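Glucosamine kinase (Streptacidiphilus jiangxiensis, PDB 6HWJ) catalyses the ATP- and magnesium-dependent phosphorylation of D-glucosamine to D-glucosamine 6-phosphate and, to a lesser extent, also acts on glucose. Local coordinates at residues A[261-265]-A[410-414]; A[402-406]-A[427-433]; A[2-8]-A[61-65]; A[30-36]-A[48-54]. One frame throughout, in Å; residues are numbered along the deposited sequence. Where two conformers were deposited one is given.

In the fold
From the N terminus, the first helix (5-11) is brought back onto strand 57-65 by contact 3, which closes a loop of some fifty residues. Within that loop contact 4 pairs strands 34-42 and 45-51 as a beta hairpin; the two contacts touch where W5 and S6 meet L35, and both reach the same antiparallel sheet. Further along, with its centre about 51 Å from that of contact 3, contact 1 joins residues 261-265, on and just after helix 243-263, to helix 398-416. Contact 2, on the opposite side of the chain's centre from contacts 3 and 4, runs from the same helix to helix 422-431, so contacts 1 and 2 cross along the chain, and Y410 touches L428.

Contact 1 of 4, residues A[261-265]-A[410-414]; sequences VASVP and YLYAV
V264 turns one methyl, CG2, onto the side chain of Y410, and the tyrosine can be followed outward from there. Its CB lies 3.8 Å from CG2 of V264, and the next atom, CG, is about as near to that methyl. The closest approach comes at CD1 of Y410, 3.6 Å from V264 CG2, and V264 CG1 reaches the same ring carbon from further off. Beyond CD1 the ring runs away from the valine. The methyl sits obliquely to the ring, and the two side chains cross at a slant. With CG of Y410 opposite its own carbonyl carbon (chi1 -71°), the ring continues past V264 to L272 and W275 of helix 266-284 and to P424 and L428 of helix 422-431.

One helical turn on, V414 addresses S263 and V264 together. Its CG1 packs 3.7 Å from the backbone O of S263 and 4.1 Å from V264 CG2, while its other branch, CG2, faces S263 OG at 3.8 Å. That hydroxyl is not spent on the valine: it hydrogen-bonds to O of E259, back along its own helix. L411 contributes less here, bringing CD2 within 4.4 Å of S263 OG.

Y410 and V414 belong to the inferred substrate specificity determinant motif, and Y410 directly follows E409, which binds D-glucosamine. No hydrogen bond or salt bridge joins the two segments, so S263 and V264 are held against this part of the sugar-site helix by methyl and ring packing, with the serine hydroxyl satisfied locally.

Contact 2 of 4, residues A[402-406]-A[427-433]; sequences RYAQE and SLTDLLP
L431 lays its CD1 methyl over one face of the R402 guanidinium, 3.5 Å above the plane and displaced toward the rim; the leucine and arginine side chains cross at about a right angle. In its own plane the guanidinium meets E406, one turn along the helix. R402 NE donates to the anti lone pair of E406 OE2, at 2.8 Å, and NH1 of R402 reaches the same oxygen at 3.1 Å. The arginine chain bends at CB-CG (chi2 62°) to make this side-on grip. NH1 also pairs with D347 and NH2 with Q373, while H348 donates to E406 OE1.

Nearer the backbone E406 offers its aliphatic part: its CB packs 3.9 Å from L428 CG, the two chains sliding past each other in opposite directions. Its carboxylate lies against CB of S427, whose OG, in one of two conformers, bonds to V423 O and D347.

Y403 fills the other side. L431 CB lies at its ring edge, L428 CD2 approaches CD1 obliquely, and L432 CD2 comes within 3.5 Å of Y403 OH. A water bridges that hydroxyl, at 2.8 Å from OH, to O of L431, to which it donates.

Helices 398-416 and 422-431 thus run nearly antiparallel (157°) without a direct hydrogen bond between these segments. L431 covers one face of a buried ion pair, which probably strengthens it, close to the glucosamine-binding E409.

Contact 3 of 4, residues A[2-8]-A[61-65]; sequences TPNWSEL and PLVRD
The carbonyl oxygen of P3 is gripped end-on by R64: NH1 donates to P3 O at 3.1 Å and NH2 of R64 reaches the same oxygen at 3.3 Å. Both bonds lie close to the guanidinium plane. NH1 comes in nearly along the C=O axis, whereas NH2 is tilted from the carbonyl plane. R64 spans the gap with a chain extended from CG to NE, long enough to carry its head from the strand to the residues before the helix.

On the way it passes over one face of the W5 indole. CD of R64 makes a CH-pi contact with the six-membered ring, and CZ sits 4.1 Å from the centroid of the five-membered ring, only 12° off its normal, a cation-pi contact. The guanidinium stands almost upright on the indole, their planes 88° apart, with NE 3.4 Å from W5 CZ2. A face of the guanidinium is occupied by L8, whose CD1 lies over its centre, 3.3 Å from CZ of R64. L62 adds its CB, 3.9 Å from W5 CZ3, and the indole also touches L35 and L38 of strand 34-42 and V70 of strand 69-72.

The helix that presents W5 and L8 is capped by N4, which is bonded both ways to E7: E7 N donates to N4 OD1 at 2.7 Å, and the N4 backbone N donates to E7 OE2. This reciprocal pair is a capping box, and with it the N-terminal helix 5-11 starts against the antiparallel sheet, gripped through R64 of strand 57-65.

Contact 4 of 4, residues A[30-36]-A[48-54]; sequences PGPLRLD and GVVRSAD
The guanidinium of R51 meets D36 at its edge, with the carboxylate plane turned 55° from its own. NE and NH2 of R51 both donate to D36 OD2, each at 2.9 Å; NE meets the syn lone pair of OD2, while NH2 arrives from above the carboxylate plane. R34 lies beside R51, pointing the same way, its guanidinium tilted 70° to the other. R34 NE donates to the second oxygen, D36 OD1, at 3.2 Å. A bend near the end of each arginine chain turns both heads toward the aspartate.

Behind these charges the backbones pair. R34 and R51 form an antiparallel hydrogen-bonded pair, with R51 N donating to R34 O at 2.8 Å, and D36 N bonds to V49 O. On the sheet face of L35 and V50, L35 CD1 meets V50 CG2 at 3.9 Å, and L33 CB packs against V50 CG1. Past the strand ends, A53 N donates to P30 O at 3.0 Å.

R34 NH1 and R51 NE, both donors, stand 3.0 Å apart without bonding to each other; D36, with one oxygen for each arginine, probably lets the two cations lie side by side and ties the hairpin strands together.

Contact 1 of 4, residues A[261-265]-A[410-414]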
# COMPACT_ATOMS: atom_id res chain seq x y z
N VAL A 261 2.16 26.21 2.01
CA VAL A 261 2.11 27.59 2.47
C VAL A 261 1.47 28.49 1.43
O VAL A 261 0.78 29.46 1.78
CB VAL A 261 3.53 28.08 2.83
CG1 VAL A 261 3.55 29.58 2.99
CG2 VAL A 261 4.03 27.42 4.09
N ALA A 262 1.67 28.19 0.14
CA ALA A 262 1.16 29.04 -0.93
C ALA A 262 -0.29 28.73 -1.29
O ALA A 262 -0.90 29.50 -2.03
CB ALA A 262 2.03 28.89 -2.18
N SER A 263 -0.86 27.63 -0.78
CA SER A 263 -2.17 27.19 -1.21
C SER A 263 -3.20 27.08 -0.09
O SER A 263 -4.40 27.08 -0.39
CB SER A 263 -2.07 25.83 -1.91
OG SER A 263 -1.43 24.89 -1.08
N VAL A 264 -2.79 26.99 1.17
CA VAL A 264 -3.74 26.80 2.26
C VAL A 264 -4.38 28.14 2.60
O VAL A 264 -3.67 29.08 2.98
CB VAL A 264 -3.06 26.18 3.50
CG1 VAL A 264 -4.02 26.17 4.68
CG2 VAL A 264 -2.57 24.78 3.19
N PRO A 265 -5.69 28.28 2.51
CA PRO A 265 -6.32 29.58 2.75
C PRO A 265 -6.71 29.77 4.21
O PRO A 265 -6.62 28.87 5.03
CB PRO A 265 -7.56 29.52 1.85
CG PRO A 265 -7.97 28.07 1.93
CD PRO A 265 -6.68 27.28 2.05
N TYR A 410 -2.33 18.84 4.26
CA TYR A 410 -2.72 20.11 3.68
C TYR A 410 -2.86 20.01 2.16
O TYR A 410 -3.81 20.57 1.57
CB TYR A 410 -1.70 21.21 3.99
CG TYR A 410 -1.64 21.70 5.41
CD1 TYR A 410 -2.65 22.49 5.93
CD2 TYR A 410 -0.54 21.43 6.22
CE1 TYR A 410 -2.58 22.98 7.23
CE2 TYR A 410 -0.45 21.93 7.50
CZ TYR A 410 -1.46 22.71 8.00
OH TYR A 410 -1.36 23.19 9.28
N LEU A 411 -1.91 19.34 1.51
CA LEU A 411 -1.94 19.24 0.07
C LEU A 411 -3.11 18.38 -0.38
O LEU A 411 -3.79 18.72 -1.36
CB LEU A 411 -0.60 18.68 -0.46
CG LEU A 411 0.63 19.56 -0.21
CD1 LEU A 411 1.89 18.93 -0.82
CD2 LEU A 411 0.45 20.97 -0.78
N TYR A 412 -3.37 17.27 0.31
CA TYR A 412 -4.57 16.49 0.02
C TYR A 412 -5.82 17.37 0.11
O TYR A 412 -6.66 17.38 -0.79
CB TYR A 412 -4.68 15.31 0.96
CG TYR A 412 -6.00 14.59 0.83
CD1 TYR A 412 -6.21 13.67 -0.19
CD2 TYR A 412 -7.06 14.87 1.69
CE1 TYR A 412 -7.43 13.02 -0.33
CE2 TYR A 412 -8.27 14.24 1.55
CZ TYR A 412 -8.45 13.31 0.54
OH TYR A 412 -9.66 12.69 0.40
N ALA A 413 -5.91 18.16 1.18
CA ALA A 413 -7.09 18.99 1.39
C ALA A 413 -7.29 19.96 0.24
O ALA A 413 -8.38 20.02 -0.35
CB ALA A 413 -6.96 19.75 2.72
N VAL A 414 -6.26 20.75 -0.10
CA VAL A 414 -6.45 21.80 -1.08
C VAL A 414 -6.72 21.20 -2.46
O VAL A 414 -7.38 21.81 -3.29
CB VAL A 414 -5.25 22.76 -1.12
CG1 VAL A 414 -5.11 23.47 0.24
CG2 VAL A 414 -3.96 22.02 -1.49

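Contact 2 of 4, residues A[402-406]-A[427-433]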
# COMPACT_ATOMS: atom_id res chain seq x y z
N ARG A 402 7.32 13.17 10.59
CA ARG A 402 5.95 13.43 11.03
C ARG A 402 5.46 14.78 10.51
O ARG A 402 4.35 14.89 9.98
CB ARG A 402 5.85 13.35 12.55
CG ARG A 402 4.49 13.73 13.10
CD ARG A 402 3.37 12.79 12.59
NE ARG A 402 2.07 13.23 13.06
CZ ARG A 402 1.56 12.94 14.26
NH1 ARG A 402 0.38 13.42 14.62
NH2 ARG A 402 2.23 12.16 15.10
N TYR A 403 6.29 15.82 10.65
CA TYR A 403 5.91 17.12 10.12
C TYR A 403 5.55 16.99 8.64
O TYR A 403 4.55 17.54 8.19
CB TYR A 403 7.04 18.14 10.33
CG TYR A 403 7.21 18.62 11.76
CD1 TYR A 403 6.35 18.22 12.78
CD2 TYR A 403 8.24 19.50 12.09
CE1 TYR A 403 6.52 18.68 14.08
CE2 TYR A 403 8.40 19.97 13.38
CZ TYR A 403 7.54 19.55 14.38
OH TYR A 403 7.71 20.01 15.67
N ALA A 404 6.37 16.27 7.87
CA ALA A 404 6.12 16.12 6.44
C ALA A 404 4.80 15.40 6.18
O ALA A 404 4.11 15.69 5.19
CB ALA A 404 7.27 15.37 5.79
N GLN A 405 4.44 14.46 7.05
CA GLN A 405 3.16 13.78 6.91
C GLN A 405 2.02 14.78 7.04
O GLN A 405 1.07 14.77 6.24
CB GLN A 405 3.01 12.67 7.96
CG GLN A 405 3.88 11.46 7.75
CD GLN A 405 3.35 10.52 6.67
OE1 GLN A 405 2.23 10.69 6.18
NE2 GLN A 405 4.15 9.53 6.31
N GLU A 406 2.09 15.65 8.06
CA GLU A 406 1.02 16.63 8.26
C GLU A 406 0.94 17.61 7.10
O GLU A 406 -0.16 17.99 6.67
CB GLU A 406 1.24 17.37 9.59
CG GLU A 406 1.33 16.45 10.81
CD GLU A 406 0.04 15.65 11.04
OE1 GLU A 406 -1.00 16.05 10.51
OE2 GLU A 406 0.07 14.63 11.76
N SER A 427 -3.52 18.75 14.49
CA SER A 427 -2.40 17.86 14.78
C SER A 427 -1.14 18.64 15.09
O SER A 427 -0.48 18.41 16.11
CB SER A 427 -2.16 16.92 13.59
OG SER A 427 -3.32 16.23 13.24
N LEU A 428 -0.78 19.59 14.21
CA LEU A 428 0.44 20.37 14.40
C LEU A 428 0.33 21.29 15.61
O LEU A 428 1.34 21.57 16.26
CB LEU A 428 0.77 21.20 13.16
CG LEU A 428 1.32 20.42 11.97
CD1 LEU A 428 1.33 21.29 10.73
CD2 LEU A 428 2.71 19.89 12.26
N THR A 429 -0.88 21.78 15.90
CA THR A 429 -1.08 22.58 17.10
C THR A 429 -0.64 21.82 18.34
O THR A 429 -0.00 22.39 19.22
CB THR A 429 -2.55 23.00 17.22
OG1 THR A 429 -2.88 23.90 16.15
CG2 THR A 429 -2.80 23.71 18.55
N ASP A 430 -0.95 20.52 18.42
CA ASP A 430 -0.53 19.71 19.56
C ASP A 430 0.90 19.20 19.42
O ASP A 430 1.54 18.94 20.45
CB ASP A 430 -1.49 18.52 19.75
CG ASP A 430 -2.82 18.94 20.36
OD1 ASP A 430 -2.97 20.12 20.78
OD2 ASP A 430 -3.74 18.08 20.45
N LEU A 431 1.43 19.07 18.20
CA LEU A 431 2.79 18.55 18.02
C LEU A 431 3.85 19.60 18.31
O LEU A 431 4.87 19.31 18.95
CB LEU A 431 2.97 18.05 16.59
CG LEU A 431 2.35 16.72 16.18
CD1 LEU A 431 2.39 16.59 14.67
CD2 LEU A 431 3.07 15.57 16.85
N LEU A 432 3.66 20.82 17.81
CA LEU A 432 4.71 21.82 17.87
C LEU A 432 5.01 22.18 19.31
O LEU A 432 4.11 22.19 20.16
CB LEU A 432 4.29 23.06 17.09
CG LEU A 432 4.25 22.88 15.57
CD1 LEU A 432 3.50 24.04 14.93
CD2 LEU A 432 5.66 22.79 15.01
N PRO A 433 6.27 22.49 19.63
CA PRO A 433 6.62 22.87 21.00
C PRO A 433 5.86 24.13 21.41
O PRO A 433 5.99 25.19 20.79
CB PRO A 433 8.13 23.11 20.94
CG PRO A 433 8.41 23.42 19.50
CD PRO A 433 7.44 22.57 18.72
O HOH W 1 7.09 18.28 17.73

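Contact 3 of 4, residues A[2-8]-A[61-65]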
# COMPACT_ATOMS: atom_id res chain seq x y z
N THR A 2 -4.71 -25.05 -34.94
CA THR A 2 -5.02 -23.82 -34.22
C THR A 2 -3.75 -22.98 -34.09
O THR A 2 -2.68 -23.53 -33.82
CB THR A 2 -5.59 -24.11 -32.84
OG1 THR A 2 -4.92 -25.25 -32.27
CG2 THR A 2 -7.10 -24.37 -32.91
N PRO A 3 -3.83 -21.67 -34.28
CA PRO A 3 -2.63 -20.84 -34.11
C PRO A 3 -2.08 -21.01 -32.71
O PRO A 3 -2.77 -21.44 -31.77
CB PRO A 3 -3.13 -19.41 -34.36
CG PRO A 3 -4.43 -19.56 -35.08
CD PRO A 3 -5.02 -20.86 -34.61
N ASN A 4 -0.80 -20.69 -32.56
CA ASN A 4 -0.24 -20.58 -31.24
C ASN A 4 -0.78 -19.32 -30.56
O ASN A 4 -1.46 -18.49 -31.18
CB ASN A 4 1.28 -20.58 -31.29
CG ASN A 4 1.83 -19.46 -32.14
OD1 ASN A 4 1.24 -18.39 -32.25
ND2 ASN A 4 2.97 -19.70 -32.76
N TRP A 5 -0.49 -19.19 -29.27
CA TRP A 5 -0.96 -18.02 -28.54
C TRP A 5 -0.45 -16.73 -29.16
O TRP A 5 -1.17 -15.73 -29.18
CB TRP A 5 -0.51 -18.12 -27.08
CG TRP A 5 -1.24 -19.13 -26.25
CD1 TRP A 5 -0.81 -20.38 -25.92
CD2 TRP A 5 -2.52 -18.97 -25.63
NE1 TRP A 5 -1.72 -20.99 -25.12
CE2 TRP A 5 -2.79 -20.16 -24.93
CE3 TRP A 5 -3.47 -17.95 -25.61
CZ2 TRP A 5 -3.96 -20.35 -24.21
CZ3 TRP A 5 -4.63 -18.14 -24.89
CH2 TRP A 5 -4.87 -19.33 -24.20
N SER A 6 0.79 -16.73 -29.67
CA SER A 6 1.35 -15.52 -30.26
C SER A 6 0.53 -15.05 -31.45
O SER A 6 0.25 -13.85 -31.58
CB SER A 6 2.80 -15.77 -30.71
OG SER A 6 3.60 -16.21 -29.61
N GLU A 7 0.15 -15.97 -32.33
CA GLU A 7 -0.64 -15.60 -33.50
C GLU A 7 -2.04 -15.15 -33.12
O GLU A 7 -2.60 -14.25 -33.75
CB GLU A 7 -0.74 -16.78 -34.47
CG GLU A 7 0.58 -17.27 -35.05
CD GLU A 7 0.41 -18.57 -35.82
OE1 GLU A 7 0.51 -18.55 -37.07
OE2 GLU A 7 0.15 -19.61 -35.18
N LEU A 8 -2.64 -15.78 -32.11
CA LEU A 8 -3.95 -15.34 -31.66
C LEU A 8 -3.89 -13.92 -31.11
O LEU A 8 -4.77 -13.11 -31.38
CB LEU A 8 -4.51 -16.31 -30.60
CG LEU A 8 -5.02 -17.67 -31.10
CD1 LEU A 8 -5.36 -18.55 -29.89
CD2 LEU A 8 -6.23 -17.54 -32.02
N PRO A 61 -5.13 -11.83 -18.49
CA PRO A 61 -5.65 -13.19 -18.38
C PRO A 61 -6.40 -13.53 -19.65
O PRO A 61 -7.27 -12.79 -20.09
CB PRO A 61 -6.59 -13.11 -17.16
CG PRO A 61 -7.09 -11.70 -17.18
CD PRO A 61 -5.94 -10.85 -17.73
N LEU A 62 -6.03 -14.66 -20.25
CA LEU A 62 -6.52 -15.01 -21.56
C LEU A 62 -7.29 -16.32 -21.53
O LEU A 62 -6.99 -17.25 -20.77
CB LEU A 62 -5.36 -15.15 -22.56
CG LEU A 62 -4.63 -13.84 -22.86
CD1 LEU A 62 -3.25 -14.18 -23.44
CD2 LEU A 62 -5.41 -12.97 -23.83
N VAL A 63 -8.28 -16.39 -22.41
CA VAL A 63 -9.06 -17.62 -22.60
C VAL A 63 -9.33 -17.78 -24.09
O VAL A 63 -9.75 -16.83 -24.77
CB VAL A 63 -10.37 -17.60 -21.79
CG1 VAL A 63 -11.31 -16.54 -22.33
CG2 VAL A 63 -11.02 -18.98 -21.80
N ARG A 64 -9.09 -18.97 -24.60
CA ARG A 64 -9.48 -19.26 -25.97
C ARG A 64 -10.99 -19.45 -26.02
O ARG A 64 -11.57 -20.15 -25.20
CB ARG A 64 -8.73 -20.48 -26.49
CG ARG A 64 -7.24 -20.19 -26.77
CD ARG A 64 -6.47 -21.43 -27.20
NE ARG A 64 -5.04 -21.18 -27.36
CZ ARG A 64 -4.35 -21.40 -28.48
NH1 ARG A 64 -4.96 -21.87 -29.57
NH2 ARG A 64 -3.06 -21.13 -28.52
N ASP A 65 -11.65 -18.76 -26.95
CA ASP A 65 -13.09 -18.86 -27.12
C ASP A 65 -13.35 -19.05 -28.60
O ASP A 65 -12.84 -18.28 -29.42
CB ASP A 65 -13.80 -17.60 -26.60
CG ASP A 65 -15.32 -17.79 -26.51
OD1 ASP A 65 -15.92 -18.38 -27.43
OD2 ASP A 65 -15.93 -17.32 -25.52

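Contact 4 of 4, residues A[30-36]-A[48-54]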
# COMPACT_ATOMS: atom_id res chain seq x y z
N PRO A 30 -3.42 1.08 -29.49
CA PRO A 30 -2.85 0.92 -30.84
C PRO A 30 -2.33 -0.48 -31.05
O PRO A 30 -1.68 -1.08 -30.19
CB PRO A 30 -1.72 1.96 -30.87
CG PRO A 30 -1.29 2.08 -29.44
CD PRO A 30 -2.52 1.82 -28.59
N GLY A 31 -2.65 -1.02 -32.23
CA GLY A 31 -2.23 -2.35 -32.60
C GLY A 31 -1.16 -2.31 -33.67
O GLY A 31 -0.78 -1.23 -34.16
N PRO A 32 -0.67 -3.48 -34.07
CA PRO A 32 -1.12 -4.78 -33.55
C PRO A 32 -0.48 -5.10 -32.21
O PRO A 32 0.55 -4.50 -31.88
CB PRO A 32 -0.67 -5.76 -34.63
CG PRO A 32 0.60 -5.15 -35.16
CD PRO A 32 0.41 -3.64 -35.07
N LEU A 33 -1.09 -6.01 -31.45
CA LEU A 33 -0.52 -6.48 -30.21
C LEU A 33 0.59 -7.49 -30.48
O LEU A 33 0.64 -8.14 -31.52
CB LEU A 33 -1.60 -7.15 -29.35
CG LEU A 33 -2.86 -6.37 -29.00
CD1 LEU A 33 -3.76 -7.23 -28.10
CD2 LEU A 33 -2.52 -5.06 -28.30
N ARG A 34 1.49 -7.63 -29.52
CA ARG A 34 2.55 -8.62 -29.57
C ARG A 34 2.64 -9.34 -28.23
O ARG A 34 2.69 -8.70 -27.18
CB ARG A 34 3.90 -7.98 -29.91
CG ARG A 34 5.00 -9.00 -30.24
CD ARG A 34 6.33 -8.32 -30.51
NE ARG A 34 6.89 -7.73 -29.30
CZ ARG A 34 8.00 -6.99 -29.26
NH1 ARG A 34 8.43 -6.50 -28.11
NH2 ARG A 34 8.68 -6.76 -30.38
N LEU A 35 2.68 -10.66 -28.28
CA LEU A 35 2.79 -11.47 -27.08
C LEU A 35 4.26 -11.62 -26.71
O LEU A 35 5.05 -12.18 -27.47
CB LEU A 35 2.14 -12.83 -27.29
CG LEU A 35 2.06 -13.78 -26.11
CD1 LEU A 35 1.28 -13.13 -24.95
CD2 LEU A 35 1.38 -15.09 -26.54
N ASP A 36 4.64 -11.09 -25.54
CA ASP A 36 6.02 -11.17 -25.07
C ASP A 36 6.29 -12.41 -24.24
O ASP A 36 7.42 -12.92 -24.23
CB ASP A 36 6.37 -9.93 -24.24
CG ASP A 36 6.68 -8.71 -25.10
OD1 ASP A 36 6.85 -8.86 -26.33
OD2 ASP A 36 6.75 -7.61 -24.54
N GLY A 48 -0.96 -13.82 -20.22
CA GLY A 48 -0.12 -13.24 -21.24
C GLY A 48 0.48 -11.94 -20.72
O GLY A 48 -0.16 -11.21 -19.96
N VAL A 49 1.72 -11.68 -21.12
CA VAL A 49 2.34 -10.37 -21.03
C VAL A 49 2.36 -9.82 -22.44
O VAL A 49 3.05 -10.35 -23.32
CB VAL A 49 3.76 -10.46 -20.44
CG1 VAL A 49 4.42 -9.10 -20.47
CG2 VAL A 49 3.70 -11.02 -19.01
N VAL A 50 1.55 -8.80 -22.68
CA VAL A 50 1.25 -8.33 -24.03
C VAL A 50 1.73 -6.89 -24.15
O VAL A 50 1.61 -6.09 -23.22
CB VAL A 50 -0.25 -8.43 -24.35
CG1 VAL A 50 -0.55 -7.98 -25.76
CG2 VAL A 50 -0.72 -9.88 -24.13
N ARG A 51 2.30 -6.59 -25.31
CA ARG A 51 2.74 -5.24 -25.65
C ARG A 51 1.82 -4.68 -26.72
O ARG A 51 1.61 -5.31 -27.77
CB ARG A 51 4.19 -5.29 -26.13
CG ARG A 51 4.90 -3.97 -26.17
CD ARG A 51 6.33 -4.15 -26.68
NE ARG A 51 7.11 -5.05 -25.82
CZ ARG A 51 8.06 -4.65 -24.97
NH1 ARG A 51 8.37 -3.36 -24.85
NH2 ARG A 51 8.70 -5.55 -24.24
N SER A 52 1.26 -3.50 -26.46
CA SER A 52 0.58 -2.78 -27.51
C SER A 52 1.61 -2.02 -28.37
O SER A 52 2.80 -1.92 -28.04
CB SER A 52 -0.46 -1.83 -26.91
OG SER A 52 0.02 -1.19 -25.74
N ALA A 53 1.16 -1.52 -29.52
CA ALA A 53 2.06 -0.94 -30.50
C ALA A 53 2.76 0.32 -30.00
O ALA A 53 3.73 0.77 -30.62
CB ALA A 53 1.30 -0.63 -31.80
N ASP A 54 2.29 0.90 -28.90
CA ASP A 54 2.93 2.05 -28.28
C ASP A 54 3.95 1.63 -27.22
O ASP A 54 4.35 2.47 -26.41
CB ASP A 54 1.88 2.97 -27.65
CG ASP A 54 1.03 2.25 -26.61
OD1 ASP A 54 1.24 1.03 -26.41
OD2 ASP A 54 0.16 2.89 -25.99